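Local atomic coordinates of peroxisomal membrane protein PEX15 (PDB entry 5VXV), a protein that anchors the Pex1/Pex6 AAA-ATPase to the peroxisomal membrane, where that complex extracts the Pex5 receptor. Residues E117-L122 / K160-K165; D128-Y133 / K176-L181. One frame throughout, in Å; residues are numbered along the deposited sequence.

Interaction 1. Residues E117-L122 / K160-K165; sequences EKTLEL and KLHHKK
Thr119, on helix 112-136, and Leu161, near the C-terminal end of helix 143-161, bring the two backbones to 6.8 Å between their CA atoms. The threonine is small enough for this close approach. CG2, anti to the backbone N, lies over one face of the His162 ring, 3.4 Å from NE2, while OG1 rests against the side chain of Leu161, 3.7 Å from CD1. In this mostly helical domain, a Schellman motif terminates helix 143-161: His163 adopts a positive phi (56°), with His163 N bonded to Lys160 O. A water donates to Leu161 O at 2.8 Å and also to Thr119 OG1 at 3.3 Å; OG1 is bonded besides to Gln115 O, one turn back in its own helix. Leu120 CD1 meets the edge of the His162 ring in its plane, 3.8 Å from CE1. Both ring nitrogens are hydrogen-bonded to carboxylates of helix 112-136, ND1 to Glu116 and NE2 to Glu123, which fixes the ring's rotation and would probably favour its protonated form. Deeper in, Leu122 CD2 packs on Leu161 CD1 at 4.3 Å; Ile105 touches Leu161, and Val157 touches Leu122.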
loop_
_atom_site.group_PDB
_atom_site.type_symbol
_atom_site.label_atom_id
_atom_site.label_comp_id
_atom_site.label_asym_id
_atom_site.label_seq_id
_atom_site.Cartn_x
_atom_site.Cartn_y
_atom_site.Cartn_z
ATOM N N GLU A 117 -4.745 -13.711 -9.900
ATOM C CA GLU A 117 -4.417 -12.942 -11.095
ATOM C C GLU A 117 -4.016 -11.517 -10.735
ATOM O O GLU A 117 -2.985 -11.013 -11.197
ATOM C CB GLU A 117 -5.611 -12.949 -12.050
ATOM C CG GLU A 117 -5.331 -12.359 -13.420
ATOM C CD GLU A 117 -6.547 -12.406 -14.324
ATOM O OE1 GLU A 117 -7.144 -13.494 -14.467
ATOM O OE2 GLU A 117 -6.910 -11.350 -14.883
ATOM N N LYS A 118 -4.816 -10.851 -9.897
ATOM C CA LYS A 118 -4.510 -9.474 -9.525
ATOM C C LYS A 118 -3.319 -9.392 -8.579
ATOM O O LYS A 118 -2.571 -8.408 -8.616
ATOM C CB LYS A 118 -5.738 -8.819 -8.892
ATOM C CG LYS A 118 -6.869 -8.558 -9.873
ATOM C CD LYS A 118 -6.469 -7.536 -10.924
ATOM N N THR A 119 -3.123 -10.402 -7.727
ATOM C CA THR A 119 -1.955 -10.406 -6.853
ATOM C C THR A 119 -0.670 -10.443 -7.671
ATOM O O THR A 119 0.287 -9.717 -7.373
ATOM C CB THR A 119 -2.018 -11.594 -5.889
ATOM O OG1 THR A 119 -3.189 -11.486 -5.071
ATOM C CG2 THR A 119 -0.790 -11.631 -4.980
ATOM N N LEU A 120 -0.636 -11.273 -8.717
ATOM C CA LEU A 120 0.535 -11.319 -9.589
ATOM C C LEU A 120 0.758 -9.980 -10.281
ATOM O O LEU A 120 1.900 -9.530 -10.424
ATOM C CB LEU A 120 0.382 -12.438 -10.622
ATOM C CG LEU A 120 1.021 -13.780 -10.250
ATOM C CD1 LEU A 120 0.540 -14.264 -8.892
ATOM C CD2 LEU A 120 0.737 -14.831 -11.323
ATOM N N GLU A 121 -0.322 -9.329 -10.725
ATOM C CA GLU A 121 -0.191 -7.998 -11.313
ATOM C C GLU A 121 0.392 -7.013 -10.312
ATOM O O GLU A 121 1.264 -6.207 -10.655
ATOM C CB GLU A 121 -1.549 -7.500 -11.809
ATOM C CG GLU A 121 -2.083 -8.224 -13.031
ATOM C CD GLU A 121 -3.378 -7.616 -13.541
ATOM O OE1 GLU A 121 -3.626 -6.420 -13.265
ATOM O OE2 GLU A 121 -4.147 -8.333 -14.213
ATOM N N LEU A 122 -0.084 -7.058 -9.066
ATOM C CA LEU A 122 0.431 -6.154 -8.045
ATOM C C LEU A 122 1.900 -6.429 -7.758
ATOM O O LEU A 122 2.685 -5.496 -7.553
ATOM C CB LEU A 122 -0.396 -6.288 -6.767
ATOM C CG LEU A 122 0.050 -5.419 -5.589
ATOM C CD1 LEU A 122 -0.070 -3.938 -5.927
ATOM C CD2 LEU A 122 -0.761 -5.760 -4.354
ATOM N N LYS A 160 0.149 -12.775 2.943
ATOM C CA LYS A 160 -1.291 -12.722 3.183
ATOM C C LYS A 160 -2.091 -13.024 1.917
ATOM O O LYS A 160 -2.970 -13.894 1.926
ATOM C CB LYS A 160 -1.679 -11.356 3.749
ATOM C CG LYS A 160 -3.154 -11.246 4.099
ATOM N N LEU A 161 -1.822 -12.309 0.822
ATOM C CA LEU A 161 -2.661 -12.474 -0.363
ATOM C C LEU A 161 -2.531 -13.870 -0.961
ATOM O O LEU A 161 -3.480 -14.367 -1.578
ATOM C CB LEU A 161 -2.324 -11.411 -1.412
ATOM C CG LEU A 161 -2.846 -9.990 -1.147
ATOM C CD1 LEU A 161 -2.473 -9.067 -2.299
ATOM C CD2 LEU A 161 -4.355 -9.963 -0.923
ATOM N N HIS A 162 -1.382 -14.520 -0.793
ATOM C CA HIS A 162 -1.203 -15.889 -1.264
ATOM C C HIS A 162 -1.528 -16.933 -0.201
ATOM O O HIS A 162 -1.491 -18.130 -0.502
ATOM C CB HIS A 162 0.233 -16.105 -1.753
ATOM C CG HIS A 162 0.543 -15.431 -3.053
ATOM N ND1 HIS A 162 -0.159 -15.688 -4.211
ATOM C CD2 HIS A 162 1.489 -14.519 -3.382
ATOM C CE1 HIS A 162 0.337 -14.959 -5.195
ATOM N NE2 HIS A 162 1.340 -14.243 -4.719
ATOM N N HIS A 163 -1.845 -16.517 1.025
ATOM C CA HIS A 163 -2.131 -17.452 2.113
ATOM C C HIS A 163 -0.959 -18.410 2.319
ATOM O O HIS A 163 -1.130 -19.627 2.421
ATOM C CB HIS A 163 -3.422 -18.229 1.843
ATOM C CG HIS A 163 -4.543 -17.384 1.325
ATOM N ND1 HIS A 163 -5.337 -16.613 2.146
ATOM C CD2 HIS A 163 -5.009 -17.195 0.067
ATOM C CE1 HIS A 163 -6.241 -15.983 1.417
ATOM N NE2 HIS A 163 -6.064 -16.319 0.151
ATOM N N LYS A 164 0.244 -17.839 2.425
ATOM C CA LYS A 164 1.493 -18.590 2.470
ATOM C C LYS A 164 2.303 -18.193 3.700
ATOM O O LYS A 164 2.369 -17.014 4.053
ATOM C CB LYS A 164 2.306 -18.338 1.193
ATOM C CG LYS A 164 3.607 -19.112 1.093
ATOM C CD LYS A 164 4.201 -18.987 -0.302
ATOM C CE LYS A 164 5.493 -19.774 -0.434
ATOM N N LYS A 165 2.933 -19.182 4.337
ATOM C CA LYS A 165 3.642 -18.939 5.584
ATOM C C LYS A 165 4.868 -18.054 5.347
ATOM O O LYS A 165 5.511 -18.136 4.297
ATOM C CB LYS A 165 4.071 -20.259 6.220
HETATM O O HOH W 1 -4.300 -14.456 -4.202
#

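Interaction 2. Residues D128-Y133 / K176-L181; sequences DFIFVY and KTLPKL
Between helix 168-177 and helix 181-187 the chain makes a type I beta turn, Leu178 to Leu181, and the turn that joins these two helices of the probably cytoplasmic domain packs on helix 112-136, where Ile130 and Phe131 receive it. The turn is closed by Leu181 N bonding to Leu178 O at 2.9 Å. Leu178, the first residue to leave helical geometry, reaches toward the helix, and its forked end suits a place between two neighbouring residues: in the conformer described, CD1 touches Ile130 CG2 at 3.8 Å, and CD2 meets Phe131 CB at 3.9 Å. The side chains of Ile130 and Leu178 cross at about a right angle. Ile130 CG2, anti to the backbone N (the CG1 branch has chi1 -69°), also receives Leu181 CD1 at 3.9 Å, so one methyl group serves two leucines. The branches of Ile130 let it face the leucines while its side chain also packs on Leu149 and Ile150 of helix 143-161. Pro179, at the second position of the turn, has a phi of -59°, which its ring readily supplies. On the surface the partners are an aromatic ring and the aliphatic part of a lysine. Lys180 runs extended beyond CG, its methylenes passing obliquely by Phe131, and it also touches Ile134 and Thr135. Phe131 CE1 approaches Lys180 CD at 3.9 Å, and Lys180 NZ lies 4.2 Å from Phe131 CZ.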
loop_
_atom_site.group_PDB
_atom_site.type_symbol
_atom_site.label_atom_id
_atom_site.label_comp_id
_atom_site.label_asym_id
_atom_site.label_seq_id
_atom_site.Cartn_x
_atom_site.Cartn_y
_atom_site.Cartn_z
ATOM N N ASP A 128 8.600 -3.574 -9.856
ATOM C CA ASP A 128 9.057 -2.561 -10.803
ATOM C C ASP A 128 9.268 -1.222 -10.106
ATOM O O ASP A 128 10.259 -0.528 -10.363
ATOM C CB ASP A 128 8.058 -2.399 -11.950
ATOM C CG ASP A 128 8.132 -3.528 -12.965
ATOM O OD1 ASP A 128 9.144 -4.263 -12.992
ATOM O OD2 ASP A 128 7.172 -3.665 -13.753
ATOM N N PHE A 129 8.345 -0.838 -9.221
ATOM C CA PHE A 129 8.489 0.452 -8.558
ATOM C C PHE A 129 9.669 0.454 -7.597
ATOM O O PHE A 129 10.369 1.465 -7.470
ATOM C CB PHE A 129 7.226 0.836 -7.797
ATOM C CG PHE A 129 7.419 2.054 -6.957
ATOM C CD1 PHE A 129 7.448 3.306 -7.545
ATOM C CD2 PHE A 129 7.646 1.950 -5.597
ATOM C CE1 PHE A 129 7.667 4.430 -6.790
ATOM C CE2 PHE A 129 7.864 3.076 -4.837
ATOM C CZ PHE A 129 7.878 4.315 -5.435
ATOM N N ILE A 130 9.888 -0.654 -6.886
ATOM C CA ILE A 130 11.022 -0.727 -5.970
ATOM C C ILE A 130 12.319 -0.438 -6.715
ATOM O O ILE A 130 13.182 0.300 -6.223
ATOM C CB ILE A 130 11.056 -2.096 -5.264
ATOM C CG1 ILE A 130 9.880 -2.214 -4.289
ATOM C CG2 ILE A 130 12.367 -2.287 -4.505
ATOM C CD1 ILE A 130 9.623 -3.624 -3.796
ATOM N N PHE A 131 12.477 -1.001 -7.916
ATOM C CA PHE A 131 13.678 -0.728 -8.700
ATOM C C PHE A 131 13.773 0.752 -9.046
ATOM O O PHE A 131 14.842 1.363 -8.928
ATOM C CB PHE A 131 13.692 -1.572 -9.975
ATOM C CG PHE A 131 14.856 -1.270 -10.882
ATOM C CD1 PHE A 131 16.056 -1.944 -10.740
ATOM C CD2 PHE A 131 14.756 -0.300 -11.865
ATOM C CE1 PHE A 131 17.130 -1.664 -11.560
ATOM C CE2 PHE A 131 15.831 -0.014 -12.690
ATOM C CZ PHE A 131 17.018 -0.700 -12.536
ATOM N N VAL A 132 12.663 1.343 -9.497
ATOM C CA VAL A 132 12.652 2.771 -9.803
ATOM C C VAL A 132 13.083 3.572 -8.584
ATOM O O VAL A 132 13.905 4.492 -8.680
ATOM C CB VAL A 132 11.260 3.206 -10.297
ATOM C CG1 VAL A 132 11.171 4.732 -10.405
ATOM C CG2 VAL A 132 10.951 2.571 -11.645
ATOM N N TYR A 133 12.534 3.236 -7.414
ATOM C CA TYR A 133 12.784 4.050 -6.231
ATOM C C TYR A 133 14.248 3.985 -5.812
ATOM O O TYR A 133 14.879 5.021 -5.574
ATOM C CB TYR A 133 11.881 3.620 -5.075
ATOM C CG TYR A 133 12.061 4.516 -3.871
ATOM C CD1 TYR A 133 11.415 5.741 -3.791
ATOM C CD2 TYR A 133 12.908 4.157 -2.837
ATOM C CE1 TYR A 133 11.593 6.574 -2.705
ATOM C CE2 TYR A 133 13.095 4.981 -1.747
ATOM C CZ TYR A 133 12.439 6.190 -1.686
ATOM O OH TYR A 133 12.630 7.011 -0.600
ATOM N N LYS A 176 16.856 -11.756 -5.663
ATOM C CA LYS A 176 17.372 -12.375 -6.879
ATOM C C LYS A 176 16.691 -11.823 -8.126
ATOM O O LYS A 176 17.313 -11.774 -9.192
ATOM C CB LYS A 176 17.208 -13.895 -6.813
ATOM C CG LYS A 176 18.150 -14.571 -5.821
ATOM C CD LYS A 176 17.940 -16.079 -5.791
ATOM C CE LYS A 176 18.920 -16.765 -4.849
ATOM N N THR A 177 15.427 -11.407 -8.017
ATOM C CA THR A 177 14.760 -10.735 -9.127
ATOM C C THR A 177 15.197 -9.285 -9.263
ATOM O O THR A 177 15.124 -8.725 -10.362
ATOM C CB THR A 177 13.239 -10.773 -8.955
ATOM O OG1 THR A 177 12.854 -9.894 -7.892
ATOM C CG2 THR A 177 12.752 -12.183 -8.646
ATOM N N LEU A 178 15.653 -8.678 -8.169
ATOM C CA LEU A 178 16.062 -7.274 -8.135
ATOM C C LEU A 178 17.468 -7.224 -7.558
ATOM O O LEU A 178 17.658 -6.933 -6.369
ATOM C CB LEU A 178 15.097 -6.421 -7.310
ATOM C CG LEU A 178 13.735 -6.058 -7.912
ATOM C CD1 LEU A 178 13.005 -5.109 -6.974
ATOM C CD2 LEU A 178 13.865 -5.436 -9.296
ATOM N N PRO A 179 18.487 -7.511 -8.376
ATOM C CA PRO A 179 19.854 -7.630 -7.835
ATOM C C PRO A 179 20.374 -6.381 -7.147
ATOM O O PRO A 179 21.280 -6.493 -6.312
ATOM C CB PRO A 179 20.691 -7.976 -9.076
ATOM C CG PRO A 179 19.717 -8.590 -10.025
ATOM C CD PRO A 179 18.433 -7.855 -9.806
ATOM N N LYS A 180 19.849 -5.196 -7.464
ATOM C CA LYS A 180 20.288 -3.984 -6.780
ATOM C C LYS A 180 19.779 -3.891 -5.349
ATOM O O LYS A 180 20.247 -3.023 -4.604
ATOM C CB LYS A 180 19.824 -2.738 -7.540
ATOM C CG LYS A 180 20.646 -2.376 -8.764
ATOM C CD LYS A 180 20.212 -1.023 -9.316
ATOM C CE LYS A 180 20.920 -0.687 -10.619
ATOM N NZ LYS A 180 20.645 0.706 -11.066
ATOM N N LEU A 181 18.848 -4.754 -4.941
ATOM C CA LEU A 181 18.098 -4.501 -3.713
ATOM C C LEU A 181 18.927 -4.774 -2.462
ATOM O O LEU A 181 19.050 -3.910 -1.590
ATOM C CB LEU A 181 16.816 -5.336 -3.693
ATOM C CG LEU A 181 15.874 -5.029 -2.526
ATOM C CD1 LEU A 181 15.460 -3.559 -2.509
ATOM C CD2 LEU A 181 14.648 -5.922 -2.591
#

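How the interactions relate
Both contacts use helix 112-136, about 19 Å apart between their centres and without touching. Interaction 1 joins it to the end of helix 143-161, interaction 2 to the turn that follows helix 168-177, the next helix in the chain; thus one long helix holds two successive helix ends. Interaction 1 is the more buried and closer to the chain's centre, yet the more polar: a water, a threonine hydroxyl and a histidine paired with two glutamates accompany its leucines. Interaction 2, partly buried, relies on aliphatic packing inside and, outside, on the chain of an exposed lysine against phenylalanine.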